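Long-range contact in malonyl CoA-acyl carrier protein transacylase (Clostridium perfringens, PDB 3PTW), which probably transfers the malonyl group from malonyl-CoA to acyl carrier protein, the step that supplies malonyl units for fatty acid synthesis: residues A[130-135]-A[166-171]. Residues are numbered along the deposited sequence; the frame is centred on the assembly and turned at random.
Sequences GMVAVL and IVISGE
V132, V134, I166 and I168 pack together on one face of two antiparallel strands, 130-135 and 166-169, the central pair of the four-stranded sheet in the ferredoxin-like small subdomain of the acyltransferase fold. The face they form meets helix 172-184, where L175, A178, M179 and I182 lie against it, so branched aliphatic residues suit both the extended backbone and the buried helix interface. I168 places CG1 between its backbone N and carbonyl carbon (chi1 60°), which directs it toward the neighbouring strand: CG1 lies 3.9 Å from V132 CB and also touches CG2 of V134, whose side chain it crosses at a slant. V134 and I166 sit directly opposite each other, their CB atoms 4.2 Å apart.

M131, A133, V167 and S169 point to the other face. M131 lays CG against CB of S169 at 3.7 Å, then bends at chi3 (88°), bringing its methyl CE to 3.9 Å from CG1 of V167; a flexible thioether can follow such a turn. S169, small enough to fit beside that chain, sends its hydroxyl to the carbonyl of F198, which satisfies this buried polar group.

Hydrogen bonds pair V132 with I168 and V134 with I166 in both directions. At the far end G170 has backbone angles at which a CB would collide with the carbonyl O of S169, so glycine suits the place; its O accepts a bond of 3.0 Å from G130 N.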
loop_
_atom_site.group_PDB
_atom_site.type_symbol
_atom_site.label_atom_id
_atom_site.label_comp_id
_atom_site.label_asym_id
_atom_site.label_seq_id
_atom_site.Cartn_x
_atom_site.Cartn_y
_atom_site.Cartn_z
ATOM N N GLY A 130 8.336 1.122 17.119
ATOM C CA GLY A 130 7.595 -0.028 16.594
ATOM C C GLY A 130 6.189 0.347 16.186
ATOM O O GLY A 130 5.875 1.524 16.012
ATOM N N MET A 131 5.341 -0.661 16.008
ATOM C CA MET A 131 3.960 -0.427 15.611
ATOM C C MET A 131 3.032 -1.352 16.376
ATOM O O MET A 131 3.414 -2.481 16.729
ATOM C CB MET A 131 3.791 -0.609 14.103
ATOM C CG MET A 131 4.642 0.359 13.270
ATOM S SD MET A 131 4.511 0.044 11.494
ATOM C CE MET A 131 3.076 1.068 11.113
ATOM N N VAL A 132 1.821 -0.861 16.638
ATOM C CA VAL A 132 0.837 -1.604 17.405
ATOM C C VAL A 132 -0.524 -1.599 16.708
ATOM O O VAL A 132 -1.083 -0.526 16.428
ATOM C CB VAL A 132 0.718 -1.057 18.857
ATOM C CG1 VAL A 132 -0.412 -1.749 19.612
ATOM C CG2 VAL A 132 2.040 -1.227 19.610
ATOM N N ALA A 133 -1.040 -2.799 16.429
ATOM C CA ALA A 133 -2.413 -2.967 15.945
ATOM C C ALA A 133 -3.406 -2.645 17.073
ATOM O O ALA A 133 -3.231 -3.086 18.207
ATOM C CB ALA A 133 -2.640 -4.394 15.419
ATOM N N VAL A 134 -4.432 -1.859 16.761
ATOM C CA VAL A 134 -5.433 -1.450 17.756
ATOM C C VAL A 134 -6.813 -1.910 17.270
ATOM O O VAL A 134 -7.253 -1.522 16.193
ATOM C CB VAL A 134 -5.414 0.079 18.004
ATOM C CG1 VAL A 134 -6.520 0.501 18.977
ATOM C CG2 VAL A 134 -4.055 0.528 18.538
ATOM N N LEU A 135 -7.475 -2.743 18.068
ATOM C CA LEU A 135 -8.750 -3.331 17.676
ATOM C C LEU A 135 -9.915 -2.784 18.490
ATOM O O LEU A 135 -9.753 -2.464 19.664
ATOM C CB LEU A 135 -8.696 -4.858 17.796
ATOM C CG LEU A 135 -7.680 -5.644 16.961
ATOM C CD1 LEU A 135 -7.919 -7.133 17.135
ATOM C CD2 LEU A 135 -7.787 -5.279 15.501
ATOM N N ILE A 166 -7.114 -0.076 13.520
ATOM C CA ILE A 166 -6.207 1.065 13.502
ATOM C C ILE A 166 -4.788 0.557 13.780
ATOM O O ILE A 166 -4.628 -0.499 14.384
ATOM C CB ILE A 166 -6.645 2.113 14.542
ATOM C CG1 ILE A 166 -7.952 2.779 14.074
ATOM C CG2 ILE A 166 -5.548 3.174 14.800
ATOM C CD1 ILE A 166 -8.679 3.548 15.138
ATOM N N VAL A 167 -3.774 1.272 13.295
ATOM C CA VAL A 167 -2.405 1.023 13.749
ATOM C C VAL A 167 -1.818 2.300 14.333
ATOM O O VAL A 167 -1.962 3.380 13.764
ATOM C CB VAL A 167 -1.486 0.447 12.635
ATOM C CG1 VAL A 167 -0.105 0.091 13.197
ATOM C CG2 VAL A 167 -2.131 -0.788 11.936
ATOM N N ILE A 168 -1.176 2.185 15.490
ATOM C CA ILE A 168 -0.423 3.318 16.036
ATOM C C ILE A 168 1.070 3.021 16.039
ATOM O O ILE A 168 1.482 1.866 16.145
ATOM C CB ILE A 168 -0.900 3.696 17.456
ATOM C CG1 ILE A 168 -0.730 2.527 18.450
ATOM C CG2 ILE A 168 -2.342 4.202 17.398
ATOM C CD1 ILE A 168 -1.042 2.891 19.939
ATOM N N SER A 169 1.892 4.058 15.930
ATOM C CA SER A 169 3.346 3.849 15.948
ATOM C C SER A 169 4.061 4.946 16.726
ATOM O O SER A 169 3.469 5.985 17.061
ATOM C CB SER A 169 3.908 3.717 14.520
ATOM O OG SER A 169 3.931 4.971 13.883
ATOM N N GLY A 170 5.329 4.706 17.024
ATOM C CA GLY A 170 6.087 5.625 17.856
ATOM C C GLY A 170 7.144 4.893 18.657
ATOM O O GLY A 170 7.590 3.810 18.267
ATOM N N GLU A 171 7.549 5.475 19.780
ATOM C CA GLU A 171 8.589 4.859 20.597
ATOM C C GLU A 171 8.028 3.688 21.374
ATOM O O GLU A 171 6.935 3.776 21.923
ATOM C CB GLU A 171 9.202 5.865 21.560
ATOM C CG GLU A 171 9.727 7.096 20.875
ATOM C CD GLU A 171 10.238 8.085 21.858
ATOM O OE1 GLU A 171 9.532 9.083 22.115
ATOM O OE2 GLU A 171 11.321 7.844 22.415
#